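Local coordinates for salivary protein FS50 (Xenopsylla cheopis, PDB 5K6D) that inhibits the host voltage-gated sodium channel Nav1.5 as a small, disulfide-rich toxin secreted in flea saliva, at residues K3-C8 against T50-G55; L25-G30 against K70-C75. One frame throughout, in Å; residues are numbered along the deposited sequence.

Contact 1 (K3-C8 against T50-G55)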
loop_
_atom_site.group_PDB
_atom_site.type_symbol
_atom_site.label_atom_id
_atom_site.label_comp_id
_atom_site.label_asym_id
_atom_site.label_seq_id
_atom_site.Cartn_x
_atom_site.Cartn_y
_atom_site.Cartn_z
ATOM N N LYS A 3 -10.328 0.526 8.151
ATOM C CA LYS A 3 -10.865 -0.342 7.116
ATOM C C LYS A 3 -10.411 0.136 5.746
ATOM O O LYS A 3 -10.403 1.340 5.470
ATOM C CB LYS A 3 -12.389 -0.389 7.176
ATOM C CG LYS A 3 -12.927 -0.991 8.462
ATOM C CD LYS A 3 -14.422 -1.243 8.368
ATOM C CE LYS A 3 -15.009 -1.596 9.721
ATOM N NZ LYS A 3 -14.893 -0.462 10.680
ATOM N N VAL A 4 -10.025 -0.806 4.894
ATOM C CA VAL A 4 -9.584 -0.484 3.541
ATOM C C VAL A 4 -10.296 -1.396 2.554
ATOM O O VAL A 4 -10.945 -2.373 2.937
ATOM C CB VAL A 4 -8.053 -0.637 3.375
ATOM C CG1 VAL A 4 -7.303 0.320 4.305
ATOM C CG2 VAL A 4 -7.620 -2.079 3.621
ATOM N N SER A 5 -10.180 -1.083 1.270
ATOM C CA SER A 5 -10.871 -1.859 0.242
ATOM C C SER A 5 -10.020 -3.007 -0.299
ATOM O O SER A 5 -8.796 -3.027 -0.126
ATOM C CB SER A 5 -11.269 -0.947 -0.908
ATOM O OG SER A 5 -10.104 -0.456 -1.550
ATOM N N GLU A 6 -10.667 -3.948 -0.986
ATOM C CA GLU A 6 -9.926 -4.935 -1.760
ATOM C C GLU A 6 -8.956 -4.271 -2.733
ATOM O O GLU A 6 -7.830 -4.729 -2.916
ATOM C CB GLU A 6 -10.868 -5.832 -2.555
ATOM C CG GLU A 6 -11.741 -6.732 -1.724
ATOM C CD GLU A 6 -12.521 -7.734 -2.563
ATOM O OE1 GLU A 6 -12.627 -7.560 -3.791
ATOM O OE2 GLU A 6 -13.031 -8.721 -1.985
ATOM N N ARG A 7 -9.403 -3.200 -3.379
ATOM C CA ARG A 7 -8.543 -2.479 -4.307
ATOM C C ARG A 7 -7.268 -2.009 -3.629
ATOM O O ARG A 7 -6.184 -2.087 -4.202
ATOM C CB ARG A 7 -9.288 -1.297 -4.906
ATOM C CG ARG A 7 -10.395 -1.705 -5.841
ATOM C CD ARG A 7 -11.134 -0.489 -6.330
ATOM N NE ARG A 7 -10.341 0.327 -7.249
ATOM C CZ ARG A 7 -10.021 1.605 -7.065
ATOM N NH1 ARG A 7 -10.383 2.261 -5.960
ATOM N NH2 ARG A 7 -9.334 2.232 -8.007
ATOM N N CYS A 8 -7.398 -1.529 -2.399
ATOM C CA CYS A 8 -6.231 -1.138 -1.630
ATOM C C CYS A 8 -5.255 -2.299 -1.477
ATOM O O CYS A 8 -4.061 -2.157 -1.778
ATOM C CB CYS A 8 -6.666 -0.615 -0.261
ATOM S SG CYS A 8 -5.361 -0.454 0.957
ATOM N N THR A 50 -2.726 7.062 -0.413
ATOM C CA THR A 50 -3.625 8.164 -0.080
ATOM C C THR A 50 -4.912 8.123 -0.903
ATOM O O THR A 50 -5.991 8.458 -0.401
ATOM C CB THR A 50 -2.967 9.537 -0.289
ATOM O OG1 THR A 50 -2.601 9.687 -1.669
ATOM C CG2 THR A 50 -1.730 9.702 0.601
ATOM N N GLY A 51 -4.806 7.726 -2.170
ATOM C CA GLY A 51 -5.931 7.804 -3.077
ATOM C C GLY A 51 -6.827 6.590 -3.125
ATOM O O GLY A 51 -7.993 6.711 -3.489
ATOM N N VAL A 52 -6.292 5.424 -2.783
ATOM C CA VAL A 52 -7.070 4.189 -2.838
ATOM C C VAL A 52 -7.254 3.604 -1.440
ATOM O O VAL A 52 -8.378 3.309 -1.040
ATOM C CB VAL A 52 -6.428 3.146 -3.801
ATOM C CG1 VAL A 52 -7.252 1.869 -3.834
ATOM C CG2 VAL A 52 -6.303 3.728 -5.221
ATOM N N CYS A 53 -6.171 3.474 -0.680
ATOM C CA CYS A 53 -6.286 3.018 0.708
ATOM C C CYS A 53 -6.833 4.091 1.653
ATOM O O CYS A 53 -7.231 3.775 2.766
ATOM C CB CYS A 53 -4.929 2.526 1.225
ATOM S SG CYS A 53 -4.236 1.109 0.321
ATOM N N LEU A 54 -6.839 5.346 1.209
ATOM C CA LEU A 54 -7.322 6.484 1.998
ATOM C C LEU A 54 -6.552 6.618 3.308
ATOM O O LEU A 54 -7.107 6.959 4.359
ATOM C CB LEU A 54 -8.828 6.369 2.250
ATOM C CG LEU A 54 -9.683 6.117 1.001
ATOM C CD1 LEU A 54 -11.159 6.057 1.365
ATOM C CD2 LEU A 54 -9.431 7.169 -0.070
ATOM N N GLY A 55 -5.252 6.361 3.231
ATOM C CA GLY A 55 -4.350 6.561 4.348
ATOM C C GLY A 55 -3.607 7.881 4.232
ATOM O O GLY A 55 -3.953 8.742 3.412
HETATM O O HOH W 1 -9.855 3.180 3.603
HETATM O O HOH W 2 -9.716 1.806 0.996
#

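Contact 2 (L25-G30 against K70-C75)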
loop_
_atom_site.group_PDB
_atom_site.type_symbol
_atom_site.label_atom_id
_atom_site.label_comp_id
_atom_site.label_asym_id
_atom_site.label_seq_id
_atom_site.Cartn_x
_atom_site.Cartn_y
_atom_site.Cartn_z
ATOM N N LEU A 25 0.187 -1.325 9.345
ATOM C CA LEU A 25 0.147 -0.824 7.980
ATOM C C LEU A 25 -0.722 -1.718 7.109
ATOM O O LEU A 25 -0.881 -2.910 7.405
ATOM C CB LEU A 25 1.556 -0.758 7.395
ATOM C CG LEU A 25 2.576 0.028 8.216
ATOM C CD1 LEU A 25 3.931 0.027 7.512
ATOM C CD2 LEU A 25 2.090 1.451 8.475
ATOM N N ALA A 26 -1.276 -1.147 6.043
ATOM C CA ALA A 26 -1.971 -1.917 5.017
ATOM C C ALA A 26 -0.980 -2.366 3.958
ATOM O O ALA A 26 -0.242 -1.542 3.400
ATOM C CB ALA A 26 -3.073 -1.100 4.390
ATOM N N THR A 27 -0.976 -3.657 3.652
ATOM C CA THR A 27 -0.127 -4.147 2.583
ATOM C C THR A 27 -0.835 -4.016 1.242
ATOM O O THR A 27 -1.787 -4.747 0.944
ATOM C CB THR A 27 0.271 -5.598 2.805
ATOM O OG1 THR A 27 0.968 -5.703 4.053
ATOM C CG2 THR A 27 1.166 -6.081 1.669
ATOM N N ALA A 28 -0.377 -3.053 0.450
ATOM C CA ALA A 28 -0.850 -2.861 -0.913
ATOM C C ALA A 28 0.041 -3.698 -1.814
ATOM O O ALA A 28 1.104 -3.262 -2.267
ATOM C CB ALA A 28 -0.819 -1.396 -1.291
ATOM N N LYS A 29 -0.389 -4.928 -2.019
ATOM C CA LYS A 29 0.408 -5.916 -2.709
ATOM C C LYS A 29 0.793 -5.468 -4.116
ATOM O O LYS A 29 -0.048 -4.970 -4.873
ATOM C CB LYS A 29 -0.357 -7.231 -2.783
ATOM C CG LYS A 29 0.431 -8.374 -3.377
ATOM C CD LYS A 29 -0.387 -9.651 -3.342
ATOM C CE LYS A 29 0.390 -10.840 -3.881
ATOM N NZ LYS A 29 1.561 -11.174 -3.023
ATOM N N GLY A 30 2.064 -5.647 -4.455
ATOM C CA GLY A 30 2.534 -5.479 -5.819
ATOM C C GLY A 30 2.720 -4.075 -6.356
ATOM O O GLY A 30 3.199 -3.916 -7.482
ATOM N N LYS A 70 9.929 -6.034 -1.098
ATOM C CA LYS A 70 10.264 -4.865 -1.911
ATOM C C LYS A 70 9.262 -4.596 -3.033
ATOM O O LYS A 70 9.206 -3.484 -3.556
ATOM C CB LYS A 70 11.667 -5.016 -2.503
ATOM C CG LYS A 70 11.799 -6.116 -3.540
ATOM C CD LYS A 70 13.247 -6.273 -3.980
ATOM C CE LYS A 70 13.468 -7.587 -4.721
ATOM N NZ LYS A 70 12.845 -7.584 -6.080
ATOM N N GLU A 71 8.478 -5.602 -3.408
ATOM C CA GLU A 71 7.466 -5.414 -4.450
ATOM C C GLU A 71 6.169 -4.845 -3.894
ATOM O O GLU A 71 5.304 -4.423 -4.658
ATOM C CB GLU A 71 7.179 -6.733 -5.168
ATOM C CG GLU A 71 8.388 -7.316 -5.882
ATOM C CD GLU A 71 8.035 -8.478 -6.793
ATOM O OE1 GLU A 71 7.014 -9.152 -6.538
ATOM O OE2 GLU A 71 8.781 -8.715 -7.765
ATOM N N ASP A 72 6.039 -4.846 -2.573
ATOM C CA ASP A 72 4.820 -4.373 -1.937
ATOM C C ASP A 72 4.966 -2.949 -1.425
ATOM O O ASP A 72 6.065 -2.459 -1.167
ATOM C CB ASP A 72 4.399 -5.299 -0.789
ATOM C CG ASP A 72 3.951 -6.671 -1.269
ATOM O OD1 ASP A 72 3.690 -6.853 -2.479
ATOM O OD2 ASP A 72 3.854 -7.580 -0.411
ATOM N N CYS A 73 3.818 -2.303 -1.300
ATOM C CA CYS A 73 3.685 -0.947 -0.811
ATOM C C CYS A 73 2.986 -1.031 0.540
ATOM O O CYS A 73 2.023 -1.774 0.673
ATOM C CB CYS A 73 2.890 -0.140 -1.832
ATOM S SG CYS A 73 2.236 1.457 -1.332
ATOM N N TYR A 74 3.468 -0.288 1.531
ATOM C CA TYR A 74 2.945 -0.377 2.891
ATOM C C TYR A 74 2.374 0.972 3.297
ATOM O O TYR A 74 3.105 1.965 3.415
ATOM C CB TYR A 74 4.042 -0.850 3.852
ATOM C CG TYR A 74 4.537 -2.229 3.477
ATOM C CD1 TYR A 74 5.562 -2.397 2.556
ATOM C CD2 TYR A 74 3.957 -3.369 4.029
ATOM C CE1 TYR A 74 5.995 -3.661 2.192
ATOM C CE2 TYR A 74 4.391 -4.633 3.678
ATOM C CZ TYR A 74 5.413 -4.770 2.767
ATOM O OH TYR A 74 5.866 -6.022 2.400
ATOM N N CYS A 75 1.054 0.993 3.489
ATOM C CA CYS A 75 0.321 2.229 3.714
ATOM C C CYS A 75 0.011 2.476 5.175
ATOM O O CYS A 75 -0.424 1.574 5.892
ATOM C CB CYS A 75 -0.995 2.213 2.939
ATOM S SG CYS A 75 -0.836 1.946 1.171
HETATM O O HOH W 3 1.960 -9.634 -0.431
HETATM O O HOH W 4 3.635 -9.292 -3.659
#

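Contact 1 (K3-C8 against T50-G55)
The disulfide between Cys8 and Cys53 is the centre of this contact, one of four such bridges in this small secreted toxin, and it ties the N-terminal helical turn to the loop that leaves the long helix 38-51. Cys8 SG and Cys53 SG are bonded at 2.0 Å with a chi3 of 94°, close to the 90° that a relaxed disulfide prefers. The two half-cystines reach it differently: SG of Cys8 is trans to its own backbone N (chi1 166°), whereas SG of Cys53 lies beside its N.

Val52 packs next to the bridge. Its CG1 branch pushes in against the start of the helix, 3.7 Å from Cys8 N and 3.8 Å from Arg7 NH1, so that the methyl sits over one face of the Arg7 guanidinium. The arginine chain bends at chi3 (70°), which brings that flat group back to Val52, and the two side chains cross almost perpendicularly. The helix start itself is held by Ser5, the N-cap, whose OG accepts a bond from Cys8 N at 3.0 Å.

No direct hydrogen bond crosses between the backbones; two waters bridge them instead. One donates to both Lys3 O and Cys53 O, while the other accepts from Ser5 N at 2.9 Å and donates to Val52 O. Val4 CG1 touches the first of these carbonyls, 3.8 Å from Cys53 O.

Around the contact, Val4 pairs through its backbone with Gln19 in the small sheet of strands 3-4 and 19-20, and its side chain rests on Ile21. His48 of helix 38-51 hydrogen-bonds Cys8 O, linking helix 6-10 to the long helix itself, while the disulfide reaches the loop that follows it.

Contact 2 (L25-G30 against K70-C75)
Strands 26-28 and 73-75 run antiparallel, their axes 4.7 Å apart at closest approach, with Ala26-Cys75 and Ala28-Cys73 as hydrogen-bonded pairs on either side of the non-hydrogen-bonded pair Thr27-Tyr74. Two backbone hydrogen bonds hold each of the hydrogen-bonded pairs.

Ala26, Ala28, Cys73 and Cys75 face the same way. The small alanines lie close to the cystines: Ala28 CB is 4.0 Å from Cys73 CB and 4.2 Å from Cys75 SG.

Thr27 and Tyr74 share the other face, side by side and pointing the same way, with Thr27 OG1 3.6 Å from Tyr74 CE2 and approaching the ring obliquely. The phenol oxygen hydrogen-bonds Asn69 N. At the end of the pairing Leu25 turns CD1 across Tyr74 CB at 3.8 Å.

Beyond the other end of the strand pairing, the carboxylate of the buried Asp72, carried there with chi1 at -68°, bonds to the backbone of Gly30: Gly30 N donates to Asp72 OD1 at 2.8 Å, on the anti side and 33° out of the carboxylate plane. Lys29 runs alongside, its NZ 4.8 Å from Asp72 OD1 rather than in direct contact; one water joins NZ to OD1 and another joins it to OD2. The lysine's positive charge probably helps to stabilise the ionised acid. Gly30 has a positive phi (77°), a conformation that suits glycine.

Strand 73-76 is the middle of a three-stranded antiparallel sheet completed by 57-60. Cys73 is disulfide-bonded to Cys45 and Cys75 to Cys49, both on helix 38-51: two disulfides from alternate residues of a strand to one helix, the cysteine-stabilised alpha-beta arrangement familiar from scorpion toxins and the insect and plant defensins.

How the contacts relate
The centres of the two contacts lie about 11 Å apart, and both lie beside helix 38-51: contact 1 holds its C-terminal exit, whereas the sheet of contact 2 is stapled along it by two disulfides. Their segments alternate along the chain, in the order 3-8, 25-30, 50-55, 70-75, so the chain spans that the two contacts close overlap. They meet directly where Cys53 SG comes within 3.6 Å of Cys75 SG and Cys8 O packs 3.4 Å from Ala28 CB. Three of the four disulfides thus lie along helix 38-51 or just past its end, giving a chain of 78 residues with one long helix and short strands a compact, covalently braced fold.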